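Local coordinates for protein monoglyceride lipase (Saccharomyces cerevisiae, PDB 4ZWN) that hydrolyses monoacylglycerols to free fatty acids and glycerol, preferring monounsaturated acyl chains, and also takes part in breaking down fatty acid ethyl esters, at residues I266-D271 with K278-F283; L172-P177 with K245-E250. The protein carries 2 engineered substitutions. All blocks are in the same frame, centred on the assembly; numbering follows the deposited sequence.

Contact 1: I266-D271 with K278-F283; sequences IMHGQD and KGSEKF
The imidazole of His268 presents the edge at ND1 to Ser280, whose OG lies near the ring plane, 2.8 Å from ND1 of His268. The Phe283 ring is met obliquely near its CD2, 3.6 Å from CD1 of Ile266, and the two side chains cross at about a right angle. Between these flat groups CG2 of Ile266 rests against the Ser280 side chain, 3.4 Å from OG of Ser280 and 3.6 Å from its CB. Ser280 OG lies beside that residue's own backbone N, anti to the carbonyl carbon (chi1 -60°), which turns the hydroxyl to His268 while CB keeps to CG2 of Ile266. The hydrogen bond is nearly straight, 164°, and either partner could be the donor. NE2 of His268 is bonded in turn to the backbone O of Asn275, so both ring nitrogens are held and the rotation of the imidazole is fixed.

Strand 264-269 and helix 277-286 open a beta-alpha-beta unit that strand 292-297 completes, and the short strand and helix axes here approach to 9.4 Å. Leu151 of helix 145-156 also touches both Ile266 and Phe283, which closes the apolar end. All four touching residues are buried, so the Ser280-His268 bond pairs two polar groups within the interior and ties the helix to the strand. The His268 side chain lies about 3 Å from that of Asp272, probably the acid of the charge relay; gripped at both nitrogens, His268 is probably a second-shell neighbour that helps to position it.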
ATOM      1  N   ILE A 266       4.290  -5.473  10.154  1.00 30.68           N
ATOM      2  CA  ILE A 266       4.864  -5.350   8.824  1.00 24.11           C
ATOM      3  C   ILE A 266       5.089  -6.730   8.230  1.00 27.51           C
ATOM      4  O   ILE A 266       5.651  -7.623   8.904  1.00 29.28           O
ATOM      5  CB  ILE A 266       6.186  -4.554   8.832  1.00 25.68           C
ATOM      6  CG1 ILE A 266       5.922  -3.071   9.169  1.00 28.11           C
ATOM      7  CG2 ILE A 266       6.873  -4.660   7.478  1.00 24.79           C
ATOM      8  CD1 ILE A 266       7.174  -2.203   9.284  1.00 34.82           C
ATOM      9  N   MET A 267       4.629  -6.922   6.988  1.00 25.76           N
ATOM     10  CA  MET A 267       4.874  -8.198   6.312  1.00 29.76           C
ATOM     11  C   MET A 267       5.723  -7.926   5.074  1.00 28.40           C
ATOM     12  O   MET A 267       5.403  -7.039   4.259  1.00 30.15           O
ATOM     13  CB  MET A 267       3.585  -8.879   5.957  1.00 27.74           C
ATOM     14  CG  MET A 267       2.672  -8.895   7.134  1.00 25.62           C
ATOM     15  SD  MET A 267       0.935  -9.098   6.850  1.00 61.06           S
ATOM     16  CE  MET A 267       0.439  -9.237   8.563  1.00 39.81           C
ATOM     17  N   HIS A 268       6.800  -8.694   4.930  1.00 31.20           N
ATOM     18  CA  HIS A 268       7.849  -8.370   3.980  1.00 28.07           C
ATOM     19  C   HIS A 268       8.493  -9.642   3.464  1.00 28.27           C
ATOM     20  O   HIS A 268       8.972 -10.450   4.257  1.00 31.97           O
ATOM     21  CB  HIS A 268       8.887  -7.466   4.656  1.00 27.42           C
ATOM     22  CG  HIS A 268       9.702  -6.651   3.702  1.00 30.69           C
ATOM     23  ND1 HIS A 268      10.091  -5.359   3.980  1.00 27.82           N
ATOM     24  CD2 HIS A 268      10.186  -6.930   2.466  1.00 29.37           C
ATOM     25  CE1 HIS A 268      10.779  -4.878   2.964  1.00 25.95           C
ATOM     26  NE2 HIS A 268      10.852  -5.808   2.031  1.00 32.95           N
ATOM     27  N   GLY A 269       8.542  -9.795   2.145  1.00 26.93           N
ATOM     28  CA  GLY A 269       9.190 -10.951   1.555  1.00 32.51           C
ATOM     29  C   GLY A 269      10.678 -10.938   1.841  1.00 29.22           C
ATOM     30  O   GLY A 269      11.333  -9.904   1.703  1.00 29.47           O
ATOM     31  N   GLN A 270      11.206 -12.081   2.263  1.00 35.36           N
ATOM     32  CA  GLN A 270      12.613 -12.186   2.603  1.00 33.54           C
ATOM     33  C   GLN A 270      13.477 -11.955   1.369  1.00 32.81           C
ATOM     34  O   GLN A 270      14.564 -11.386   1.464  1.00 33.37           O
ATOM     35  CB  GLN A 270      12.908 -13.552   3.223  1.00 32.26           C
ATOM     36  CG  GLN A 270      14.354 -13.733   3.665  1.00 30.43           C
ATOM     37  CD  GLN A 270      14.744 -12.799   4.794  1.00 41.13           C
ATOM     38  OE1 GLN A 270      14.305 -12.966   5.933  1.00 44.39           O
ATOM     39  NE2 GLN A 270      15.577 -11.811   4.483  1.00 35.23           N
ATOM     40  N   ASP A 271      12.980 -12.382   0.211  1.00 33.30           N
ATOM     41  CA  ASP A 271      13.739 -12.269  -1.032  1.00 37.79           C
ATOM     42  C   ASP A 271      13.398 -11.003  -1.811  1.00 35.33           C
ATOM     43  O   ASP A 271      13.696 -10.901  -3.003  1.00 36.78           O
ATOM     44  CB  ASP A 271      13.500 -13.494  -1.912  1.00 34.16           C
ATOM     45  CG  ASP A 271      13.957 -14.776  -1.255  1.00 38.74           C
ATOM     46  OD1 ASP A 271      14.778 -14.700  -0.316  1.00 43.29           O
ATOM     47  OD2 ASP A 271      13.499 -15.860  -1.678  1.00 48.09           O
ATOM     48  N   LYS A 278      15.761  -4.569   5.411  1.00 29.80           N
ATOM     49  CA  LYS A 278      16.464  -3.813   6.446  1.00 28.42           C
ATOM     50  C   LYS A 278      15.626  -2.645   6.966  1.00 29.68           C
ATOM     51  O   LYS A 278      15.682  -2.309   8.147  1.00 35.35           O
ATOM     52  CB  LYS A 278      17.805  -3.293   5.915  1.00 29.12           C
ATOM     53  CG  LYS A 278      18.908  -4.347   5.819  1.00 30.88           C
ATOM     54  CD  LYS A 278      20.182  -3.763   5.200  1.00 27.94           C
ATOM     55  CE  LYS A 278      21.301  -4.795   5.114  1.00 29.17           C
ATOM     56  NZ  LYS A 278      20.904  -6.005   4.334  1.00 35.50           N
ATOM     57  N   GLY A 279      14.847  -2.032   6.077  1.00 30.30           N
ATOM     58  CA  GLY A 279      14.001  -0.912   6.450  1.00 28.57           C
ATOM     59  C   GLY A 279      12.914  -1.299   7.434  1.00 29.65           C
ATOM     60  O   GLY A 279      12.677  -0.601   8.420  1.00 32.27           O
ATOM     61  N   SER A 280      12.254  -2.421   7.165  1.00 30.40           N
ATOM     62  CA  SER A 280      11.206  -2.926   8.043  1.00 27.86           C
ATOM     63  C   SER A 280      11.774  -3.391   9.386  1.00 32.52           C
ATOM     64  O   SER A 280      11.158  -3.186  10.433  1.00 31.26           O
ATOM     65  CB  SER A 280      10.449  -4.073   7.366  1.00 30.08           C
ATOM     66  OG  SER A 280       9.847  -3.651   6.152  1.00 25.42           O
ATOM     67  N   GLU A 281      12.946  -4.018   9.355  1.00 28.27           N
ATOM     68  CA  GLU A 281      13.577  -4.496  10.583  1.00 28.15           C
ATOM     69  C   GLU A 281      13.888  -3.343  11.530  1.00 28.52           C
ATOM     70  O   GLU A 281      13.628  -3.432  12.730  1.00 33.48           O
ATOM     71  CB  GLU A 281      14.856  -5.273  10.268  1.00 25.20           C
ATOM     72  CG  GLU A 281      14.616  -6.607   9.578  1.00 28.78           C
ATOM     73  CD  GLU A 281      15.892  -7.232   9.052  1.00 37.55           C
ATOM     74  OE1 GLU A 281      16.897  -6.504   8.898  1.00 38.06           O
ATOM     75  OE2 GLU A 281      15.890  -8.453   8.791  1.00 47.70           O
ATOM     76  N   LYS A 282      14.429  -2.258  10.986  1.00 25.04           N
ATOM     77  CA  LYS A 282      14.803  -1.111  11.804  1.00 26.68           C
ATOM     78  C   LYS A 282      13.579  -0.333  12.276  1.00 29.14           C
ATOM     79  O   LYS A 282      13.572   0.204  13.381  1.00 29.32           O
ATOM     80  CB  LYS A 282      15.749  -0.188  11.035  1.00 27.49           C
ATOM     81  CG  LYS A 282      16.302   0.961  11.866  1.00 26.03           C
ATOM     82  CD  LYS A 282      17.321   1.768  11.074  1.00 33.41           C
ATOM     83  CE  LYS A 282      17.914   2.897  11.907  1.00 28.21           C
ATOM     84  NZ  LYS A 282      16.892   3.907  12.298  1.00 28.67           N
ATOM     85  N   PHE A 283      12.544  -0.276  11.443  1.00 32.30           N
ATOM     86  CA  PHE A 283      11.329   0.447  11.809  1.00 30.56           C
ATOM     87  C   PHE A 283      10.658  -0.175  13.030  1.00 28.62           C
ATOM     88  O   PHE A 283      10.262   0.533  13.956  1.00 28.95           O
ATOM     89  CB  PHE A 283      10.338   0.495  10.641  1.00 28.72           C
ATOM     90  CG  PHE A 283       9.074   1.242  10.962  1.00 28.89           C
ATOM     91  CD1 PHE A 283       9.024   2.621  10.858  1.00 27.81           C
ATOM     92  CD2 PHE A 283       7.943   0.567  11.392  1.00 33.19           C
ATOM     93  CE1 PHE A 283       7.871   3.310  11.166  1.00 32.84           C
ATOM     94  CE2 PHE A 283       6.787   1.251  11.704  1.00 30.81           C
ATOM     95  CZ  PHE A 283       6.750   2.624  11.590  1.00 31.60           C
TER

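Contact 2: L172-P177 with K245-E250; sequences LIILHP and KLYKNE
Tyr247 lays one face of its ring against Ile174, joining the last turn of helix 233-248 to the loop that follows strand 165-169 of the alpha/beta-hydrolase sheet. The contact is a CH-pi one: CG2 of Ile174 stands over the ring, 3.8 Å from the Tyr247 centroid and 26° off the normal, offset toward the CG end. CD1 of the same isoleucine reaches farther along the ring, 3.6 Å from CE1 of Tyr247. Two branches of one residue thus follow the aromatic surface from its root toward its hydroxyl end. Placing CG1 of Ile174 between the backbone N and the carbonyl carbon (chi1 47°) sends CG2 and CD1 to the same ring.

The closely packed inner side continues at Ile173, whose CG2 approaches CB of Tyr247 at 3.6 Å. The same methyl meets CB of Leu246 more loosely, at 4.4 Å. Ile173 and Leu246 are buried, and Leu246 also packs on Leu151 of helix 145-156, whereas Ile174 and Tyr247 are partly exposed, so the contact passes from the protein interior toward solvent along the length of the tyrosine. Lys282 of helix 277-286 makes a cation-pi contact with Tyr247 and a hydrogen bond to its backbone O, fastening this end of helix 233-248 to a second helix. Replacing Tyr247 by an alanine would probably leave CG2 and CD1 of Ile174 without the ring they lie against and Lys282 without its cation-pi partner.

At the root of the tyrosine, CG2 of Ile173 also comes up to the helix backbone, 3.9 Å from N of Tyr247.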
ATOM      1  N   LEU A 172       7.957   0.916   1.518  1.00 33.41           N
ATOM      2  CA  LEU A 172       9.077   1.634   0.933  1.00 30.02           C
ATOM      3  C   LEU A 172       9.752   2.498   1.984  1.00 29.14           C
ATOM      4  O   LEU A 172       9.332   3.628   2.239  1.00 28.90           O
ATOM      5  CB  LEU A 172       8.622   2.493  -0.244  1.00 29.13           C
ATOM      6  CG  LEU A 172       9.698   3.368  -0.894  1.00 30.30           C
ATOM      7  CD1 LEU A 172      10.817   2.520  -1.458  1.00 32.62           C
ATOM      8  CD2 LEU A 172       9.091   4.237  -1.978  1.00 36.44           C
ATOM      9  N   ILE A 173      10.792   1.954   2.601  1.00 24.96           N
ATOM     10  CA  ILE A 173      11.591   2.709   3.551  1.00 32.60           C
ATOM     11  C   ILE A 173      12.961   2.981   2.928  1.00 31.11           C
ATOM     12  O   ILE A 173      13.341   4.135   2.730  1.00 31.23           O
ATOM     13  CB  ILE A 173      11.720   1.964   4.895  1.00 24.70           C
ATOM     14  CG1 ILE A 173      10.334   1.812   5.534  1.00 26.90           C
ATOM     15  CG2 ILE A 173      12.649   2.707   5.832  1.00 23.77           C
ATOM     16  CD1 ILE A 173      10.336   1.166   6.908  1.00 25.42           C
ATOM     17  N   ILE A 174      13.688   1.919   2.599  1.00 28.38           N
ATOM     18  CA  ILE A 174      14.911   2.050   1.810  1.00 25.46           C
ATOM     19  C   ILE A 174      14.917   1.049   0.664  1.00 26.18           C
ATOM     20  O   ILE A 174      14.538  -0.110   0.835  1.00 26.36           O
ATOM     21  CB  ILE A 174      16.182   1.834   2.656  1.00 27.20           C
ATOM     22  CG1 ILE A 174      16.038   0.586   3.531  1.00 26.34           C
ATOM     23  CG2 ILE A 174      16.478   3.060   3.499  1.00 26.17           C
ATOM     24  CD1 ILE A 174      17.334   0.132   4.157  1.00 26.23           C
ATOM     25  N   LEU A 175      15.352   1.499  -0.507  1.00 26.10           N
ATOM     26  CA  LEU A 175      15.506   0.603  -1.644  1.00 28.82           C
ATOM     27  C   LEU A 175      16.574  -0.449  -1.364  1.00 27.89           C
ATOM     28  O   LEU A 175      17.543  -0.194  -0.647  1.00 24.88           O
ATOM     29  CB  LEU A 175      15.862   1.384  -2.911  1.00 27.89           C
ATOM     30  CG  LEU A 175      14.826   2.376  -3.438  1.00 31.29           C
ATOM     31  CD1 LEU A 175      15.349   3.083  -4.680  1.00 31.53           C
ATOM     32  CD2 LEU A 175      13.521   1.663  -3.736  1.00 21.68           C
ATOM     33  N   HIS A 176      16.375  -1.634  -1.929  1.00 25.41           N
ATOM     34  CA  HIS A 176      17.352  -2.711  -1.872  1.00 24.83           C
ATOM     35  C   HIS A 176      18.502  -2.401  -2.825  1.00 28.05           C
ATOM     36  O   HIS A 176      18.271  -1.865  -3.909  1.00 29.09           O
ATOM     37  CB  HIS A 176      16.684  -4.040  -2.236  1.00 31.65           C
ATOM     38  CG  HIS A 176      17.540  -5.244  -1.998  1.00 31.19           C
ATOM     39  ND1 HIS A 176      18.536  -5.633  -2.867  1.00 32.17           N
ATOM     40  CD2 HIS A 176      17.538  -6.155  -0.995  1.00 29.72           C
ATOM     41  CE1 HIS A 176      19.116  -6.729  -2.406  1.00 31.54           C
ATOM     42  NE2 HIS A 176      18.529  -7.065  -1.271  1.00 29.72           N
ATOM     43  N   PRO A 177      19.745  -2.727  -2.421  1.00 31.59           N
ATOM     44  CA  PRO A 177      20.944  -2.460  -3.228  1.00 31.14           C
ATOM     45  C   PRO A 177      20.824  -2.932  -4.677  1.00 29.08           C
ATOM     46  O   PRO A 177      21.330  -2.274  -5.584  1.00 30.56           O
ATOM     47  CB  PRO A 177      22.033  -3.245  -2.494  1.00 29.94           C
ATOM     48  CG  PRO A 177      21.593  -3.234  -1.078  1.00 35.24           C
ATOM     49  CD  PRO A 177      20.088  -3.321  -1.116  1.00 32.87           C
ATOM     50  N   LYS A 245      13.173   9.209   5.612  1.00 35.51           N
ATOM     51  CA  LYS A 245      12.931   9.914   6.865  1.00 37.44           C
ATOM     52  C   LYS A 245      12.720   8.921   7.999  1.00 34.54           C
ATOM     53  O   LYS A 245      13.197   9.124   9.117  1.00 34.76           O
ATOM     54  CB  LYS A 245      11.717  10.839   6.738  1.00 35.61           C
ATOM     55  CG  LYS A 245      11.295  11.494   8.050  1.00 35.17           C
ATOM     56  CD  LYS A 245      10.074  12.379   7.859  1.00 31.30           C
ATOM     57  CE  LYS A 245       8.925  11.596   7.241  1.00 36.01           C
ATOM     58  NZ  LYS A 245       7.759  12.463   6.918  1.00 40.03           N
ATOM     59  N   LEU A 246      12.010   7.841   7.699  1.00 31.90           N
ATOM     60  CA  LEU A 246      11.755   6.807   8.689  1.00 36.65           C
ATOM     61  C   LEU A 246      13.021   6.016   9.002  1.00 32.81           C
ATOM     62  O   LEU A 246      13.252   5.634  10.146  1.00 26.75           O
ATOM     63  CB  LEU A 246      10.646   5.869   8.208  1.00 28.34           C
ATOM     64  CG  LEU A 246       9.258   6.506   8.119  1.00 28.20           C
ATOM     65  CD1 LEU A 246       8.210   5.476   7.723  1.00 24.33           C
ATOM     66  CD2 LEU A 246       8.895   7.178   9.437  1.00 25.86           C
ATOM     67  N   TYR A 247      13.842   5.779   7.981  1.00 33.48           N
ATOM     68  CA  TYR A 247      15.039   4.959   8.145  1.00 34.24           C
ATOM     69  C   TYR A 247      16.116   5.673   8.949  1.00 34.73           C
ATOM     70  O   TYR A 247      16.797   5.063   9.773  1.00 33.39           O
ATOM     71  CB  TYR A 247      15.605   4.546   6.787  1.00 30.69           C
ATOM     72  CG  TYR A 247      16.799   3.632   6.907  1.00 33.06           C
ATOM     73  CD1 TYR A 247      16.646   2.319   7.340  1.00 29.56           C
ATOM     74  CD2 TYR A 247      18.078   4.076   6.596  1.00 27.12           C
ATOM     75  CE1 TYR A 247      17.731   1.475   7.457  1.00 29.18           C
ATOM     76  CE2 TYR A 247      19.171   3.238   6.711  1.00 28.80           C
ATOM     77  CZ  TYR A 247      18.990   1.939   7.141  1.00 27.69           C
ATOM     78  OH  TYR A 247      20.070   1.098   7.262  1.00 31.73           O
ATOM     79  N   LYS A 248      16.274   6.965   8.696  1.00 30.25           N
ATOM     80  CA  LYS A 248      17.237   7.762   9.435  1.00 35.99           C
ATOM     81  C   LYS A 248      16.746   7.992  10.861  1.00 35.85           C
ATOM     82  O   LYS A 248      17.530   7.942  11.809  1.00 36.45           O
ATOM     83  CB  LYS A 248      17.491   9.093   8.723  1.00 34.18           C
ATOM     84  CG  LYS A 248      17.815  10.244   9.659  1.00 49.67           C
ATOM     85  CD  LYS A 248      18.445  11.410   8.916  1.00 58.37           C
ATOM     86  CE  LYS A 248      19.903  11.128   8.592  1.00 52.24           C
ATOM     87  NZ  LYS A 248      20.711  10.955   9.831  1.00 61.21           N
ATOM     88  N   ASN A 249      15.442   8.221  11.004  1.00 34.80           N
ATOM     89  CA  ASN A 249      14.814   8.444  12.307  1.00 40.31           C
ATOM     90  C   ASN A 249      15.535   9.517  13.115  1.00 37.74           C
ATOM     91  O   ASN A 249      15.935   9.291  14.259  1.00 40.01           O
ATOM     92  CB  ASN A 249      14.752   7.142  13.110  1.00 37.78           C
ATOM     93  CG  ASN A 249      13.810   7.233  14.298  1.00 35.88           C
ATOM     94  OD1 ASN A 249      12.856   8.014  14.288  1.00 32.14           O
ATOM     95  ND2 ASN A 249      14.075   6.439  15.331  1.00 32.83           N
ATOM     96  N   GLU A 250      15.699  10.683  12.502  1.00 41.21           N
ATOM     97  CA  GLU A 250      16.431  11.784  13.110  1.00 44.75           C
ATOM     98  C   GLU A 250      15.693  12.330  14.328  1.00 41.63           C
ATOM     99  O   GLU A 250      14.497  12.623  14.262  1.00 41.32           O
ATOM    100  CB  GLU A 250      16.665  12.891  12.078  1.00 49.76           C
ATOM    101  CG  GLU A 250      17.609  13.989  12.535  1.00 58.30           C
ATOM    102  CD  GLU A 250      17.915  14.985  11.431  1.00 73.95           C
ATOM    103  OE1 GLU A 250      17.297  14.887  10.348  1.00 69.06           O
ATOM    104  OE2 GLU A 250      18.775  15.866  11.646  1.00 90.55           O
TER

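In the fold
Both segments of contact 2 precede those of contact 1 in the sequence, and the centres of the two contacts lie about 11 Å apart on the same side of the molecule. They follow successive neighbours in the eight-stranded sheet: 172-177 leaves strand 165-169, while 266-271 ends the adjacent parallel strand 264-269. Helix 277-286 joins them. CD1 of Ile173 packs 3.3 Å from the backbone O of Gly279 and 3.8 Å from CB of Phe283, and CD1 of Ile174 lies 3.8 Å from N of Gly279. The helix thus lies against both the sheet and the loop carrying Ile173 and Ile174, linking helix 233-248 to the part of the core next to Asp272, the probable catalytic acid.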